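Local coordinates for protein possible thiamine biosynthesis enzyme (Candida albicans, PDB 2X7Q) that is of unknown function but has the periplasmic solute-binding protein fold and may bind a small molecule, possibly one linked to thiamine biosynthesis, at residues Leu99-Ser104 with Ala173-Tyr178; Tyr131-Val136 with Asp194-Pro199. The protein carries 1 engineered substitution. One frame throughout, in Å; residues are numbered along the deposited sequence.

In the fold
Both contacts reach one five-stranded mixed sheet, of order 148-151, 120-123, 173-177, 100-106, 190-197, and their centres lie 8 Å apart. Contact 1 pairs the strands 100-106 and 173-177 within the sheet; contact 2 lays helix 129-141 over the edge strand 190-197. Segment 99-104 joins them: Val103 N to Asp194 O, 2.8 Å, is a probable hydrogen bond between neighbouring strands, and Leu99 N to Thr198 OG1, also 2.8 Å, a probable backbone-to-side-chain bond just before the strand. Side chains continue the connection, Met175 CE lying 3.4 Å from Ile196 CG2. No substrate is present, but a glycerol, probably from the crystallisation liquor, sits by Leu100, Glu177 and Tyr197.

Contact 1 (Leu99-Ser104 with Ala173-Tyr178); sequences LLWAVS and AFMWEY. With GOL (glycerol), chain B.
Leu100-Ser104 and Ala173-Glu177 run antiparallel, their short axes at 147° and 4.5 Å apart at closest approach. Ala102 and Trp176 form one hydrogen-bonded pair, Ala102 N giving to Trp176 O at 2.8 Å and Trp176 N returning the bond to Ala102 O; Ser104 and Phe174 form the next in the same reciprocal way. The ladder reaches the following helix through Tyr178 N, which bonds Leu100 O at 3.0 Å.

On the face carrying Val103 and Met175, Val103 CG2 meets selenomethionine Met175 CG, while the bend at chi3 (57°) in Met175 brings its CE to 3.7 Å from Trp101 CB. The Trp101 indole presents its edge to the neighbouring backbone: CZ3 is 3.3 Å from Met175 O, a carbonyl oxygen buried with no polar partner in the model, and Trp176 N also lies near the ring plane. Met133 and Leu137 of helix 129-141 cover this side.

Across the sheet, Ser104 CB sits over a face of the Phe174 ring in a CH-pi contact, 4.0 Å from the centroid and 29° off the normal; Ser104 OG bonds Tyr185 OH. Tyr178 lies alongside Leu100, with its CB 3.9 Å from Leu100 CG, and turns a ring edge to Ala102 CB.

Where strand 100-104 begins and strand 173-177 ends, Leu100 N donates to glycerol O1, which in turn donates to Glu177 OE2 at 3.1 Å. Glu177 is the N-cap of helix 178-186, its OE2 accepting from Phe179 N and its OE1 bonded to Thr180 OG1; these two bonds from the start of the helix hold the carboxylate that meets the glycerol, probably a molecule of the crystallisation liquor. This antiparallel pair forms part of the mixed sheet of one lobe in the periplasmic binding protein fold.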
loop_
_atom_site.group_PDB
_atom_site.type_symbol
_atom_site.label_atom_id
_atom_site.label_comp_id
_atom_site.label_asym_id
_atom_site.label_seq_id
_atom_site.Cartn_x
_atom_site.Cartn_y
_atom_site.Cartn_z
ATOM N N LEU A 99 -8.043 0.912 2.725
ATOM C CA LEU A 99 -7.176 1.923 3.325
ATOM C C LEU A 99 -7.933 3.234 3.548
ATOM O O LEU A 99 -8.661 3.693 2.668
ATOM C CB LEU A 99 -5.953 2.174 2.438
ATOM C CG LEU A 99 -4.748 2.846 3.101
ATOM C CD1 LEU A 99 -4.051 1.870 4.027
ATOM C CD2 LEU A 99 -3.772 3.379 2.060
ATOM N N LEU A 100 -7.760 3.831 4.724
ATOM C CA LEU A 100 -8.420 5.094 5.043
ATOM C C LEU A 100 -7.499 6.287 4.805
ATOM O O LEU A 100 -6.565 6.528 5.574
ATOM C CB LEU A 100 -8.919 5.093 6.490
ATOM C CG LEU A 100 -9.623 6.365 6.970
ATOM C CD1 LEU A 100 -10.803 6.701 6.070
ATOM C CD2 LEU A 100 -10.074 6.221 8.416
ATOM N N TRP A 101 -7.771 7.029 3.735
ATOM C CA TRP A 101 -6.980 8.206 3.392
ATOM C C TRP A 101 -7.544 9.464 4.043
ATOM O O TRP A 101 -8.750 9.696 4.022
ATOM C CB TRP A 101 -6.915 8.387 1.876
ATOM C CG TRP A 101 -6.016 7.402 1.194
ATOM C CD1 TRP A 101 -6.358 6.169 0.718
ATOM C CD2 TRP A 101 -4.622 7.566 0.909
ATOM N NE1 TRP A 101 -5.263 5.557 0.155
ATOM C CE2 TRP A 101 -4.181 6.398 0.263
ATOM C CE3 TRP A 101 -3.699 8.593 1.142
ATOM C CZ2 TRP A 101 -2.866 6.223 -0.158
ATOM C CZ3 TRP A 101 -2.392 8.420 0.724
ATOM C CH2 TRP A 101 -1.988 7.246 0.083
ATOM N N ALA A 102 -6.663 10.274 4.620
ATOM C CA ALA A 102 -7.072 11.512 5.269
ATOM C C ALA A 102 -6.558 12.725 4.494
ATOM O O ALA A 102 -5.377 12.796 4.137
ATOM C CB ALA A 102 -6.574 11.546 6.706
ATOM N N VAL A 103 -7.449 13.680 4.244
ATOM C CA VAL A 103 -7.087 14.899 3.535
ATOM C C VAL A 103 -6.711 15.985 4.536
ATOM O O VAL A 103 -7.512 16.349 5.399
ATOM C CB VAL A 103 -8.242 15.393 2.651
ATOM C CG1 VAL A 103 -7.815 16.612 1.851
ATOM C CG2 VAL A 103 -8.707 14.280 1.720
ATOM N N SER A 104 -5.492 16.503 4.421
ATOM C CA SER A 104 -4.989 17.470 5.391
ATOM C C SER A 104 -4.654 18.816 4.757
ATOM O O SER A 104 -4.398 18.904 3.556
ATOM C CB SER A 104 -3.750 16.920 6.099
ATOM O OG SER A 104 -4.016 15.668 6.704
ATOM N N ALA A 173 -3.680 21.183 -0.043
ATOM C CA ALA A 173 -3.927 19.966 0.722
ATOM C C ALA A 173 -3.147 18.774 0.175
ATOM O O ALA A 173 -2.683 18.789 -0.965
ATOM C CB ALA A 173 -5.413 19.650 0.752
ATOM N N PHE A 174 -3.007 17.745 1.005
ATOM C CA PHE A 174 -2.377 16.495 0.600
ATOM C C PHE A 174 -3.124 15.332 1.242
ATOM O O PHE A 174 -3.891 15.526 2.184
ATOM C CB PHE A 174 -0.900 16.476 1.004
ATOM C CG PHE A 174 -0.676 16.391 2.490
ATOM C CD1 PHE A 174 -0.637 17.538 3.265
ATOM C CD2 PHE A 174 -0.495 15.164 3.108
ATOM C CE1 PHE A 174 -0.427 17.464 4.631
ATOM C CE2 PHE A 174 -0.285 15.083 4.470
ATOM C CZ PHE A 174 -0.252 16.233 5.233
HETATM N N MSE A 175 -2.904 14.125 0.735
HETATM C CA MSE A 175 -3.588 12.952 1.265
HETATM C C MSE A 175 -2.591 11.939 1.823
HETATM O O MSE A 175 -1.583 11.621 1.186
HETATM C CB MSE A 175 -4.462 12.310 0.186
HETATM C CG MSE A 175 -5.494 13.246 -0.403
HETATM SE SE MSE A 175 -6.578 12.420 -1.784
HETATM C CE MSE A 175 -7.288 10.936 -0.757
ATOM N N TRP A 176 -2.877 11.433 3.018
ATOM C CA TRP A 176 -1.984 10.493 3.682
ATOM C C TRP A 176 -2.788 9.567 4.586
ATOM O O TRP A 176 -3.889 9.911 5.015
ATOM C CB TRP A 176 -0.935 11.254 4.495
ATOM C CG TRP A 176 0.389 10.560 4.578
ATOM C CD1 TRP A 176 0.908 9.907 5.657
ATOM C CD2 TRP A 176 1.368 10.451 3.533
ATOM N NE1 TRP A 176 2.149 9.400 5.351
ATOM C CE2 TRP A 176 2.451 9.718 4.058
ATOM C CE3 TRP A 176 1.427 10.902 2.212
ATOM C CZ2 TRP A 176 3.586 9.428 3.298
ATOM C CZ3 TRP A 176 2.554 10.611 1.464
ATOM C CH2 TRP A 176 3.618 9.881 2.008
ATOM N N GLU A 177 -2.241 8.389 4.867
ATOM C CA GLU A 177 -2.927 7.420 5.714
ATOM C C GLU A 177 -3.351 8.074 7.028
ATOM O O GLU A 177 -2.569 8.788 7.656
ATOM C CB GLU A 177 -2.035 6.202 5.968
ATOM C CG GLU A 177 -2.763 5.013 6.579
ATOM C CD GLU A 177 -2.997 5.176 8.068
ATOM O OE1 GLU A 177 -2.014 5.415 8.802
ATOM O OE2 GLU A 177 -4.163 5.066 8.503
ATOM N N TYR A 178 -4.595 7.831 7.429
ATOM C CA TYR A 178 -5.183 8.506 8.586
ATOM C C TYR A 178 -4.368 8.375 9.869
ATOM O O TYR A 178 -3.900 9.374 10.413
ATOM C CB TYR A 178 -6.614 8.016 8.831
ATOM C CG TYR A 178 -7.220 8.541 10.113
ATOM C CD1 TYR A 178 -7.592 9.875 10.234
ATOM C CD2 TYR A 178 -7.422 7.703 11.203
ATOM C CE1 TYR A 178 -8.142 10.360 11.403
ATOM C CE2 TYR A 178 -7.972 8.181 12.378
ATOM C CZ TYR A 178 -8.330 9.511 12.472
ATOM O OH TYR A 178 -8.880 9.994 13.640
HETATM C C1 GOL B . -6.255 2.144 7.991
HETATM O O1 GOL B . -6.338 3.301 7.162
HETATM C C2 GOL B . -7.444 1.236 7.678
HETATM O O2 GOL B . -7.362 0.076 8.505
HETATM C C3 GOL B . -8.750 1.990 7.967
HETATM O O3 GOL B . -9.854 1.141 7.658
#

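Contact 2 (Tyr131-Val136 with Asp194-Pro199); sequences YVMSFV and DQIYTP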
loop_
_atom_site.group_PDB
_atom_site.type_symbol
_atom_site.label_atom_id
_atom_site.label_comp_id
_atom_site.label_asym_id
_atom_site.label_seq_id
_atom_site.Cartn_x
_atom_site.Cartn_y
_atom_site.Cartn_z
ATOM N N TYR A 131 -1.236 10.681 -4.895
ATOM C CA TYR A 131 -1.537 11.256 -6.201
ATOM C C TYR A 131 -2.784 10.617 -6.807
ATOM O O TYR A 131 -3.711 11.312 -7.215
ATOM C CB TYR A 131 -0.344 11.089 -7.145
ATOM C CG TYR A 131 -0.635 11.476 -8.579
ATOM C CD1 TYR A 131 -0.995 10.518 -9.516
ATOM C CD2 TYR A 131 -0.552 12.799 -8.992
ATOM C CE1 TYR A 131 -1.264 10.864 -10.827
ATOM C CE2 TYR A 131 -0.821 13.156 -10.301
ATOM C CZ TYR A 131 -1.175 12.185 -11.214
ATOM O OH TYR A 131 -1.442 12.534 -12.516
ATOM N N VAL A 132 -2.796 9.290 -6.864
ATOM C CA VAL A 132 -3.912 8.554 -7.448
ATOM C C VAL A 132 -5.227 8.841 -6.728
ATOM O O VAL A 132 -6.251 9.086 -7.364
ATOM C CB VAL A 132 -3.651 7.034 -7.430
ATOM C CG1 VAL A 132 -4.942 6.267 -7.669
ATOM C CG2 VAL A 132 -2.595 6.665 -8.458
HETATM N N MSE A 133 -5.189 8.820 -5.400
HETATM C CA MSE A 133 -6.388 9.015 -4.593
HETATM C C MSE A 133 -6.981 10.412 -4.739
HETATM O O MSE A 133 -8.154 10.619 -4.442
HETATM C CB MSE A 133 -6.100 8.719 -3.118
HETATM C CG MSE A 133 -5.883 7.248 -2.809
HETATM SE SE MSE A 133 -7.407 6.155 -3.340
HETATM C CE MSE A 133 -8.783 7.031 -2.296
ATOM N N SER A 134 -6.173 11.368 -5.185
ATOM C CA SER A 134 -6.664 12.726 -5.386
ATOM C C SER A 134 -7.685 12.742 -6.517
ATOM O O SER A 134 -8.648 13.507 -6.485
ATOM C CB SER A 134 -5.515 13.692 -5.684
ATOM O OG SER A 134 -5.020 13.521 -6.997
ATOM N N PHE A 135 -7.467 11.891 -7.515
ATOM C CA PHE A 135 -8.402 11.751 -8.626
ATOM C C PHE A 135 -9.692 11.079 -8.163
ATOM O O PHE A 135 -10.788 11.527 -8.494
ATOM C CB PHE A 135 -7.769 10.941 -9.760
ATOM C CG PHE A 135 -6.689 11.677 -10.506
ATOM C CD1 PHE A 135 -5.406 11.771 -9.988
ATOM C CD2 PHE A 135 -6.957 12.269 -11.731
ATOM C CE1 PHE A 135 -4.414 12.445 -10.675
ATOM C CE2 PHE A 135 -5.969 12.944 -12.423
ATOM C CZ PHE A 135 -4.694 13.031 -11.894
ATOM N N VAL A 136 -9.553 10.000 -7.398
ATOM C CA VAL A 136 -10.705 9.280 -6.867
ATOM C C VAL A 136 -11.566 10.204 -6.009
ATOM O O VAL A 136 -12.791 10.207 -6.123
ATOM C CB VAL A 136 -10.265 8.054 -6.041
ATOM C CG1 VAL A 136 -11.463 7.385 -5.388
ATOM C CG2 VAL A 136 -9.508 7.068 -6.917
ATOM N N ASP A 194 -11.215 16.221 5.347
ATOM C CA ASP A 194 -11.962 15.139 4.714
ATOM C C ASP A 194 -11.247 13.792 4.848
ATOM O O ASP A 194 -10.052 13.736 5.143
ATOM C CB ASP A 194 -12.196 15.463 3.237
ATOM C CG ASP A 194 -13.370 14.709 2.650
ATOM O OD1 ASP A 194 -14.046 13.970 3.397
ATOM O OD2 ASP A 194 -13.619 14.859 1.436
ATOM N N GLN A 195 -11.994 12.712 4.632
ATOM C CA GLN A 195 -11.436 11.363 4.621
ATOM C C GLN A 195 -12.002 10.600 3.431
ATOM O O GLN A 195 -12.939 11.065 2.786
ATOM C CB GLN A 195 -11.769 10.624 5.919
ATOM C CG GLN A 195 -11.107 11.195 7.161
ATOM C CD GLN A 195 -11.433 10.397 8.412
ATOM O OE1 GLN A 195 -12.274 9.498 8.387
ATOM N NE2 GLN A 195 -10.767 10.723 9.514
ATOM N N ILE A 196 -11.433 9.434 3.134
ATOM C CA ILE A 196 -11.919 8.617 2.026
ATOM C C ILE A 196 -11.299 7.224 2.018
ATOM O O ILE A 196 -10.077 7.077 2.027
ATOM C CB ILE A 196 -11.675 9.299 0.662
ATOM C CG1 ILE A 196 -12.154 8.399 -0.479
ATOM C CG2 ILE A 196 -10.209 9.648 0.490
ATOM C CD1 ILE A 196 -11.949 8.996 -1.853
ATOM N N TYR A 197 -12.150 6.205 2.006
ATOM C CA TYR A 197 -11.692 4.822 1.975
ATOM C C TYR A 197 -11.385 4.386 0.550
ATOM O O TYR A 197 -11.937 4.928 -0.410
ATOM C CB TYR A 197 -12.753 3.890 2.568
ATOM C CG TYR A 197 -12.960 4.035 4.060
ATOM C CD1 TYR A 197 -12.156 3.352 4.962
ATOM C CD2 TYR A 197 -13.969 4.843 4.561
ATOM C CE1 TYR A 197 -12.346 3.481 6.327
ATOM C CE2 TYR A 197 -14.169 4.978 5.920
ATOM C CZ TYR A 197 -13.355 4.294 6.800
ATOM O OH TYR A 197 -13.548 4.426 8.157
ATOM N N THR A 198 -10.503 3.402 0.414
ATOM C CA THR A 198 -10.257 2.780 -0.877
ATOM C C THR A 198 -11.352 1.752 -1.137
ATOM O O THR A 198 -11.650 0.930 -0.270
ATOM C CB THR A 198 -8.884 2.085 -0.923
ATOM O OG1 THR A 198 -8.840 1.040 0.056
ATOM C CG2 THR A 198 -7.769 3.084 -0.644
ATOM N N PRO A 199 -11.966 1.803 -2.329
ATOM C CA PRO A 199 -13.028 0.851 -2.671
ATOM C C PRO A 199 -12.507 -0.582 -2.703
ATOM O O PRO A 199 -13.297 -1.525 -2.718
ATOM C CB PRO A 199 -13.444 1.280 -4.081
ATOM C CG PRO A 199 -12.986 2.695 -4.211
ATOM C CD PRO A 199 -11.741 2.796 -3.394
#
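Met133, a selenomethionine on helix 129-141, reaches across to Ile196 and Thr198 of 194-199. Its CB leaves the helix toward the strand, and the chain then bends at both chi2 (-57°) and chi3 (-58°). SE comes to 4.1 Å from Thr198 CG2, the two side chains crossing at about a right angle. Beyond it, CE turns onto Ile196, 3.8 Å from CD1, with CG1 and CG2 slightly farther off, and also comes within 4.2 Å of Tyr197 O.

Ile196 is extended through both torsions, and its CD1 touches two helix side chains at once, Met133 CE and Val136 CG1 (3.9 Å), three residues, nearly one turn, apart. No hydrogen bond spans the segments and the side chains meet through carbon and selenium, so this small contact (207 Å² buried) is apolar. Trp101 of the adjacent strand and Met175 of the next one add their side chains, while Thr198 OG1 is bonded to Leu99 N.

The axes of the short segments 131-136 and 194-197 make 98° and approach to 10.2 Å. Here a helix packs on one face of the sheet, against its outermost strand and reaching the two inside it, as in the alpha/beta lobes of periplasmic binding proteins.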